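Local coordinates for RNA-binding protein RO60 (Deinococcus radiodurans, PDB 2NVO) that binds several small RNAs that accumulate during recovery from ultraviolet irradiation and contributes to the resistance of the bacterium to that radiation, at residues A[447-450]-A[454-457]; A[95-100]-A[523-528]; A[134-139]-A[159-164]. One frame throughout, in Å; residues are numbered along the deposited sequence.

In the fold
Contact 3 is wholly buried and joins two neighbouring helices of the TROVE horseshoe through leucine, valine and tyrosine. Contact 1, about 50 Å away between centres and across the chain's centre, is partly buried and lies in the VWFA-like domain, where a helix end turns into the next strand; it alone has a backbone hydrogen bond between its segments. Contact 2, its centre about 7 Å from the centre of the chain, joins the two domains through a proline ring, a valine, an alanine and the hydrocarbon stem of an exposed arginine. Contacts 2 and 3 touch, Asp100 beside His138 and Ala99 beside Met135. Contacts 1 and 3 both fall within the loop contact 2 closes.

Contact 1 (A[447-450]-A[454-457]); sequences ILWA and RLDV
Ala450 and Leu455 meet through a backbone hydrogen bond, Leu455 N to Ala450 O at 2.8 Å, with an N-H...O angle of 158°. Arg454 N lies nearly as close, at 2.9 Å from Ala450 O, but at too poor an angle for a bond. Beyond the backbone the meeting is apolar. The single methyl of Ala450 has two partners at normal packing distance: its CB lies 4.2 Å from CB of Leu455 and 4.2 Å from CG2 of Val457. It also touches Phe460 of strand 459-464, and alanine suits the helix. In addition, CD2 of Leu455 reaches CZ3 of Trp449 at 3.9 Å, approaching the indole obliquely. Trp449 gets there because its CG lies anti to the backbone N (chi1 178°), which carries the six-membered ring along the helix toward the departing chain.

What brings these groups together is the end of helix 445-452. Arg454 leaves helical geometry with positive phi (45°), and two bonds run back into the last turn, a Schellman motif whose 6→1 bond is the one from Leu455 N to Ala450 O. Leu455 and Val457 then point toward the helix, whereas Arg454 and Asp456 point away, a sensible division between apolar and charged residues. Farther out, the hydroxyl of Tyr482 is hydrogen-bonded to both Leu455 O and Val457 N, holding the extended chain beside helix 475-486. Phe415 meets the Trp449 ring edge-to-face, and Leu366 lies against both Trp449 and Val457.

The chemistry thus implies a capped helix terminus: the Schellman bond satisfies a carbonyl of the last turn, and apolar contacts flank it as the chain heads into strand 459-464, one of the parallel strands of the VWFA-like sheet.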
loop_
_atom_site.group_PDB
_atom_site.type_symbol
_atom_site.label_atom_id
_atom_site.label_comp_id
_atom_site.label_asym_id
_atom_site.label_seq_id
_atom_site.Cartn_x
_atom_site.Cartn_y
_atom_site.Cartn_z
ATOM N N ILE A 447 -4.318 -5.617 -28.319
ATOM C CA ILE A 447 -4.623 -4.327 -28.922
ATOM C C ILE A 447 -4.827 -4.455 -30.426
ATOM O O ILE A 447 -5.725 -3.834 -30.997
ATOM C CB ILE A 447 -3.527 -3.308 -28.628
ATOM C CG1 ILE A 447 -3.278 -3.232 -27.123
ATOM C CG2 ILE A 447 -3.901 -1.922 -29.185
ATOM C CD1 ILE A 447 -1.961 -2.629 -26.775
ATOM N N LEU A 448 -3.972 -5.242 -31.068
ATOM C CA LEU A 448 -4.150 -5.548 -32.478
ATOM C C LEU A 448 -5.493 -6.267 -32.678
ATOM O O LEU A 448 -6.262 -5.935 -33.584
ATOM C CB LEU A 448 -2.992 -6.407 -32.984
ATOM C CG LEU A 448 -1.568 -5.850 -32.926
ATOM C CD1 LEU A 448 -0.583 -6.950 -33.272
ATOM C CD2 LEU A 448 -1.364 -4.647 -33.877
ATOM N N TRP A 449 -5.781 -7.244 -31.822
ATOM C CA TRP A 449 -7.005 -8.019 -31.938
ATOM C C TRP A 449 -8.246 -7.143 -31.819
ATOM O O TRP A 449 -9.169 -7.269 -32.615
ATOM C CB TRP A 449 -7.057 -9.120 -30.884
ATOM C CG TRP A 449 -8.323 -9.947 -30.920
ATOM C CD1 TRP A 449 -8.569 -11.035 -31.715
ATOM C CD2 TRP A 449 -9.486 -9.780 -30.097
ATOM N NE1 TRP A 449 -9.816 -11.544 -31.449
ATOM C CE2 TRP A 449 -10.406 -10.791 -30.469
ATOM C CE3 TRP A 449 -9.852 -8.859 -29.099
ATOM C CZ2 TRP A 449 -11.666 -10.909 -29.884
ATOM C CZ3 TRP A 449 -11.110 -8.982 -28.509
ATOM C CH2 TRP A 449 -12.001 -10.007 -28.898
ATOM N N ALA A 450 -8.272 -6.267 -30.820
ATOM C CA ALA A 450 -9.443 -5.424 -30.589
ATOM C C ALA A 450 -9.709 -4.507 -31.789
ATOM O O ALA A 450 -10.864 -4.273 -32.153
ATOM C CB ALA A 450 -9.286 -4.594 -29.315
ATOM N N ARG A 454 -12.849 -4.363 -34.253
ATOM C CA ARG A 454 -13.495 -3.079 -33.985
ATOM C C ARG A 454 -14.219 -3.041 -32.634
ATOM O O ARG A 454 -15.337 -2.516 -32.515
ATOM C CB ARG A 454 -14.417 -2.682 -35.149
ATOM C CG ARG A 454 -13.705 -2.709 -36.502
ATOM C CD ARG A 454 -14.638 -2.350 -37.658
ATOM N NE ARG A 454 -15.972 -2.919 -37.483
ATOM C CZ ARG A 454 -17.003 -2.253 -36.966
ATOM N NH1 ARG A 454 -16.856 -0.989 -36.575
ATOM N NH2 ARG A 454 -18.179 -2.849 -36.834
ATOM N N LEU A 455 -13.563 -3.604 -31.616
ATOM C CA LEU A 455 -14.059 -3.567 -30.246
ATOM C C LEU A 455 -13.624 -2.269 -29.571
ATOM O O LEU A 455 -12.449 -1.900 -29.610
ATOM C CB LEU A 455 -13.515 -4.759 -29.448
ATOM C CG LEU A 455 -14.031 -4.924 -28.022
ATOM C CD1 LEU A 455 -15.523 -5.276 -28.028
ATOM C CD2 LEU A 455 -13.203 -5.978 -27.251
ATOM N N ASP A 456 -14.570 -1.570 -28.961
ATOM C CA ASP A 456 -14.247 -0.362 -28.216
ATOM C C ASP A 456 -13.677 -0.742 -26.844
ATOM O O ASP A 456 -14.364 -1.340 -26.026
ATOM C CB ASP A 456 -15.483 0.525 -28.048
ATOM C CG ASP A 456 -15.797 1.345 -29.302
ATOM O OD1 ASP A 456 -16.873 1.120 -29.905
ATOM O OD2 ASP A 456 -14.972 2.211 -29.687
ATOM N N VAL A 457 -12.426 -0.371 -26.609
ATOM C CA VAL A 457 -11.727 -0.664 -25.353
ATOM C C VAL A 457 -11.037 0.594 -24.852
ATOM O O VAL A 457 -10.344 1.258 -25.611
ATOM C CB VAL A 457 -10.661 -1.767 -25.571
ATOM C CG1 VAL A 457 -9.801 -1.985 -24.292
ATOM C CG2 VAL A 457 -11.339 -3.070 -26.013
#

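Contact 2 (A[95-100]-A[523-528]); sequences RAPKAD and PNVMTA
Arg95 and Ala528 touch first along the loop, through the aliphatic part of the arginine: its CG lies 4.0 Å from CB of Ala528. The arginine chain bends at chi2 (105°) and again at chi3, so that only its hydrocarbon stem meets the helix while the guanidinium turns off toward Glu533, with which it makes a long, weak ion pair. The methyl of Ala528 is an apolar surface on which the stem rests.

Two residues on, Pro97 makes the tighter meeting. Its ring CG presses on CG2 of Val525 at 3.4 Å, closer than usual van der Waals contact, and CD of Pro97 lies 4.0 Å from the same CG2 of Val525. This is the valine branch anti to the carbonyl carbon, beside the backbone N. The two side chains cross at about a right angle. Proline suits a turning loop and offers a rigid apolar ring, matched by the branched valine.

The loop links helix 80-93 to helix 100-112 of the TROVE domain, and its partner is helix 522-530 of the VWFA-like domain. This junction is consistent with the VWFA-like domain closing the horseshoe into a ring. From the same helix, Met526 packs on strands 459-464 and 491-496.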
loop_
_atom_site.group_PDB
_atom_site.type_symbol
_atom_site.label_atom_id
_atom_site.label_comp_id
_atom_site.label_asym_id
_atom_site.label_seq_id
_atom_site.Cartn_x
_atom_site.Cartn_y
_atom_site.Cartn_z
ATOM N N ARG A 95 -3.707 9.408 -3.554
ATOM C CA ARG A 95 -3.539 8.311 -4.511
ATOM C C ARG A 95 -2.146 7.675 -4.470
ATOM O O ARG A 95 -1.921 6.613 -5.059
ATOM C CB ARG A 95 -3.870 8.752 -5.939
ATOM C CG ARG A 95 -5.219 8.239 -6.443
ATOM C CD ARG A 95 -6.283 9.333 -6.476
ATOM N NE ARG A 95 -5.948 10.375 -7.447
ATOM C CZ ARG A 95 -6.758 11.380 -7.773
ATOM N NH1 ARG A 95 -7.956 11.469 -7.213
ATOM N NH2 ARG A 95 -6.374 12.289 -8.663
ATOM N N ALA A 96 -1.216 8.311 -3.774
ATOM C CA ALA A 96 0.134 7.768 -3.677
ATOM C C ALA A 96 0.185 6.614 -2.683
ATOM O O ALA A 96 -0.179 6.782 -1.521
ATOM C CB ALA A 96 1.125 8.861 -3.282
ATOM N N PRO A 97 0.625 5.433 -3.142
ATOM C CA PRO A 97 0.806 4.286 -2.246
ATOM C C PRO A 97 1.733 4.646 -1.090
ATOM O O PRO A 97 1.531 4.192 0.041
ATOM C CB PRO A 97 1.488 3.247 -3.140
ATOM C CG PRO A 97 1.101 3.615 -4.506
ATOM C CD PRO A 97 0.889 5.087 -4.547
ATOM N N LYS A 98 2.743 5.458 -1.380
ATOM C CA LYS A 98 3.734 5.828 -0.380
ATOM C C LYS A 98 3.905 7.337 -0.272
ATOM O O LYS A 98 3.857 8.050 -1.266
ATOM C CB LYS A 98 5.082 5.190 -0.705
ATOM C CG LYS A 98 5.160 3.711 -0.390
ATOM C CD LYS A 98 6.448 3.120 -0.937
ATOM C CE LYS A 98 7.011 2.070 0.009
ATOM N NZ LYS A 98 8.068 1.235 -0.632
ATOM N N ALA A 99 4.130 7.804 0.948
ATOM C CA ALA A 99 4.414 9.208 1.199
ATOM C C ALA A 99 5.829 9.607 0.760
ATOM O O ALA A 99 6.087 10.781 0.493
ATOM C CB ALA A 99 4.200 9.517 2.670
ATOM N N ASP A 100 6.730 8.627 0.662
ATOM C CA ASP A 100 8.153 8.870 0.371
ATOM C C ASP A 100 8.445 9.932 -0.695
ATOM O O ASP A 100 9.215 10.859 -0.443
ATOM C CB ASP A 100 8.867 7.570 -0.035
ATOM C CG ASP A 100 8.768 6.484 1.010
ATOM O OD1 ASP A 100 7.769 6.432 1.761
ATOM O OD2 ASP A 100 9.697 5.653 1.062
ATOM N N PRO A 523 -3.645 -2.580 -7.205
ATOM C CA PRO A 523 -4.961 -2.407 -7.838
ATOM C C PRO A 523 -5.437 -0.967 -7.873
ATOM O O PRO A 523 -5.949 -0.520 -8.899
ATOM C CB PRO A 523 -5.880 -3.243 -6.948
ATOM C CG PRO A 523 -4.976 -4.341 -6.472
ATOM C CD PRO A 523 -3.676 -3.653 -6.191
ATOM N N ASN A 524 -5.255 -0.241 -6.778
ATOM C CA ASN A 524 -5.659 1.162 -6.745
ATOM C C ASN A 524 -4.828 2.042 -7.691
ATOM O O ASN A 524 -5.334 2.983 -8.312
ATOM C CB ASN A 524 -5.617 1.679 -5.305
ATOM C CG ASN A 524 -6.767 1.139 -4.464
ATOM O OD1 ASN A 524 -6.770 1.252 -3.238
ATOM N ND2 ASN A 524 -7.752 0.557 -5.124
ATOM N N VAL A 525 -3.552 1.727 -7.806
ATOM C CA VAL A 525 -2.693 2.440 -8.748
ATOM C C VAL A 525 -3.168 2.172 -10.180
ATOM O O VAL A 525 -3.220 3.083 -11.004
ATOM C CB VAL A 525 -1.213 2.072 -8.553
ATOM C CG1 VAL A 525 -0.350 2.514 -9.756
ATOM C CG2 VAL A 525 -0.692 2.683 -7.264
ATOM N N MET A 526 -3.541 0.925 -10.468
ATOM C CA MET A 526 -3.942 0.571 -11.823
ATOM C C MET A 526 -5.236 1.279 -12.163
ATOM O O MET A 526 -5.414 1.772 -13.269
ATOM C CB MET A 526 -4.104 -0.944 -11.976
ATOM C CG MET A 526 -2.761 -1.690 -12.022
ATOM S SD MET A 526 -2.916 -3.467 -11.765
ATOM C CE MET A 526 -3.800 -3.929 -13.195
ATOM N N THR A 527 -6.138 1.319 -11.192
ATOM C CA THR A 527 -7.414 1.994 -11.379
ATOM C C THR A 527 -7.189 3.491 -11.566
ATOM O O THR A 527 -7.784 4.105 -12.441
ATOM C CB THR A 527 -8.333 1.758 -10.170
ATOM O OG1 THR A 527 -8.632 0.360 -10.076
ATOM C CG2 THR A 527 -9.635 2.546 -10.319
ATOM N N ALA A 528 -6.335 4.078 -10.736
ATOM C CA ALA A 528 -6.060 5.511 -10.850
ATOM C C ALA A 528 -5.470 5.819 -12.214
ATOM O O ALA A 528 -5.826 6.807 -12.852
ATOM C CB ALA A 528 -5.115 5.968 -9.748
#

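Contact 3 (A[134-139]-A[159-164]); sequences TMLLHF and NVYETA
Leu136 meets both Tyr161 and Val160 with one methyl, CD2, and the conformations of the three side chains explain how. In Leu136, CG stands anti to the backbone N (chi1 172°), and chi2 (65°) leaves CD2 as the extended methyl, reaching for the second helix. There CD2 of Leu136 lies 3.2 Å from OH of Tyr161 and 3.6 Å from its CZ, so the methyl sits by the phenol end of the ring. The two side chains approach obliquely. The methyl closes tightly on the phenol oxygen, but this is a packing contact and implies no polar bond.

The CB bond of Tyr161 does not aim at the first helix, yet the far end of the ring reaches it. With CG opposite the carbonyl carbon and beside the backbone N, the ring swings across the gap, and its length carries the phenol end to Leu136. Val160, directed at the first helix, offers CG1, 4.1 Å from CD2 of Leu136; this is the branch held trans to the backbone N (chi1 173°).

All three residues are buried. Apolar bulk accounts for this in Leu136 and Val160, whereas Tyr161 brings a hydroxyl into the buried setting, its ring supplying the apolar surface. Helices 133-143 and 151-163 thus pack side by side within the α-helical HEAT-like horseshoe, in a region implicated in RNA binding by similarity. Leu126 of helix 116-129 lies against both Leu136 and Val160, joining a third helix to the pair. Phe139 packs on Ala107 of helix 100-112, while Leu137 touches Arg179 of strand 178-179.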
loop_
_atom_site.group_PDB
_atom_site.type_symbol
_atom_site.label_atom_id
_atom_site.label_comp_id
_atom_site.label_asym_id
_atom_site.label_seq_id
_atom_site.Cartn_x
_atom_site.Cartn_y
_atom_site.Cartn_z
ATOM N N THR A 134 7.114 8.866 11.973
ATOM C CA THR A 134 8.032 8.234 11.022
ATOM C C THR A 134 8.228 9.095 9.787
ATOM O O THR A 134 9.345 9.251 9.294
ATOM C CB THR A 134 7.513 6.850 10.560
ATOM O OG1 THR A 134 7.192 6.058 11.703
ATOM C CG2 THR A 134 8.562 6.133 9.724
ATOM N N MET A 135 7.137 9.657 9.278
ATOM C CA MET A 135 7.232 10.460 8.074
ATOM C C MET A 135 8.083 11.708 8.297
ATOM O O MET A 135 8.815 12.121 7.411
ATOM C CB MET A 135 5.849 10.815 7.544
ATOM C CG MET A 135 5.066 9.613 7.029
ATOM S SD MET A 135 3.379 10.093 6.546
ATOM C CE MET A 135 3.711 11.259 5.270
ATOM N N LEU A 136 8.000 12.287 9.490
ATOM C CA LEU A 136 8.843 13.436 9.829
ATOM C C LEU A 136 10.323 13.049 9.881
ATOM O O LEU A 136 11.177 13.797 9.422
ATOM C CB LEU A 136 8.448 14.040 11.170
ATOM C CG LEU A 136 9.426 15.115 11.658
ATOM C CD1 LEU A 136 9.413 16.337 10.723
ATOM C CD2 LEU A 136 9.155 15.508 13.103
ATOM N N LEU A 137 10.618 11.886 10.454
ATOM C CA LEU A 137 12.010 11.447 10.554
ATOM C C LEU A 137 12.541 11.078 9.177
ATOM O O LEU A 137 13.734 11.206 8.905
ATOM C CB LEU A 137 12.155 10.285 11.526
ATOM C CG LEU A 137 11.697 10.665 12.936
ATOM C CD1 LEU A 137 11.829 9.486 13.879
ATOM C CD2 LEU A 137 12.429 11.919 13.474
ATOM N N HIS A 138 11.636 10.629 8.314
ATOM C CA HIS A 138 11.977 10.247 6.950
ATOM C C HIS A 138 12.243 11.506 6.133
ATOM O O HIS A 138 13.182 11.574 5.342
ATOM C CB HIS A 138 10.833 9.427 6.349
ATOM C CG HIS A 138 11.211 8.666 5.118
ATOM N ND1 HIS A 138 10.275 8.074 4.299
ATOM C CD2 HIS A 138 12.415 8.417 4.556
ATOM C CE1 HIS A 138 10.889 7.482 3.288
ATOM N NE2 HIS A 138 12.190 7.675 3.423
ATOM N N PHE A 139 11.412 12.519 6.342
ATOM C CA PHE A 139 11.606 13.802 5.685
ATOM C C PHE A 139 12.983 14.371 6.042
ATOM O O PHE A 139 13.703 14.855 5.183
ATOM C CB PHE A 139 10.483 14.765 6.092
ATOM C CG PHE A 139 10.798 16.201 5.831
ATOM C CD1 PHE A 139 10.429 16.794 4.643
ATOM C CD2 PHE A 139 11.481 16.953 6.773
ATOM C CE1 PHE A 139 10.722 18.116 4.400
ATOM C CE2 PHE A 139 11.780 18.268 6.538
ATOM C CZ PHE A 139 11.402 18.854 5.347
ATOM N N ASN A 159 7.816 23.928 14.288
ATOM C CA ASN A 159 6.400 24.155 14.009
ATOM C C ASN A 159 5.618 22.842 13.933
ATOM O O ASN A 159 4.450 22.771 14.323
ATOM C CB ASN A 159 6.228 24.980 12.743
ATOM C CG ASN A 159 4.777 25.307 12.446
ATOM O OD1 ASN A 159 4.031 25.796 13.309
ATOM N ND2 ASN A 159 4.366 25.035 11.220
ATOM N N VAL A 160 6.283 21.788 13.469
ATOM C CA VAL A 160 5.666 20.474 13.417
ATOM C C VAL A 160 5.238 20.001 14.803
ATOM O O VAL A 160 4.113 19.534 14.979
ATOM C CB VAL A 160 6.599 19.421 12.760
ATOM C CG1 VAL A 160 5.988 18.034 12.877
ATOM C CG2 VAL A 160 6.826 19.772 11.311
ATOM N N TYR A 161 6.126 20.130 15.786
ATOM C CA TYR A 161 5.820 19.687 17.145
ATOM C C TYR A 161 4.853 20.628 17.858
ATOM O O TYR A 161 4.000 20.192 18.628
ATOM C CB TYR A 161 7.101 19.544 17.964
ATOM C CG TYR A 161 8.035 18.477 17.435
ATOM C CD1 TYR A 161 7.784 17.128 17.669
ATOM C CD2 TYR A 161 9.167 18.820 16.708
ATOM C CE1 TYR A 161 8.652 16.141 17.187
ATOM C CE2 TYR A 161 10.030 17.855 16.223
ATOM C CZ TYR A 161 9.763 16.519 16.459
ATOM O OH TYR A 161 10.627 15.559 15.976
ATOM N N GLU A 162 4.987 21.919 17.592
ATOM C CA GLU A 162 4.147 22.920 18.255
ATOM C C GLU A 162 2.702 22.890 17.756
ATOM O O GLU A 162 1.792 23.413 18.414
ATOM C CB GLU A 162 4.760 24.307 18.078
ATOM C CG GLU A 162 6.045 24.490 18.869
ATOM C CD GLU A 162 6.822 25.709 18.439
ATOM O OE1 GLU A 162 6.388 26.362 17.469
ATOM O OE2 GLU A 162 7.865 26.013 19.068
ATOM N N THR A 163 2.494 22.270 16.598
ATOM C CA THR A 163 1.167 22.190 15.986
ATOM C C THR A 163 0.411 20.923 16.407
ATOM O O THR A 163 -0.808 20.830 16.263
ATOM C CB THR A 163 1.277 22.239 14.449
ATOM O OG1 THR A 163 1.751 23.528 14.048
ATOM C CG2 THR A 163 -0.065 21.978 13.792
ATOM N N ALA A 164 1.139 19.951 16.941
ATOM C CA ALA A 164 0.555 18.654 17.273
ATOM C C ALA A 164 -0.046 18.629 18.676
ATOM O O ALA A 164 0.583 19.083 19.633
ATOM C CB ALA A 164 1.615 17.552 17.137
#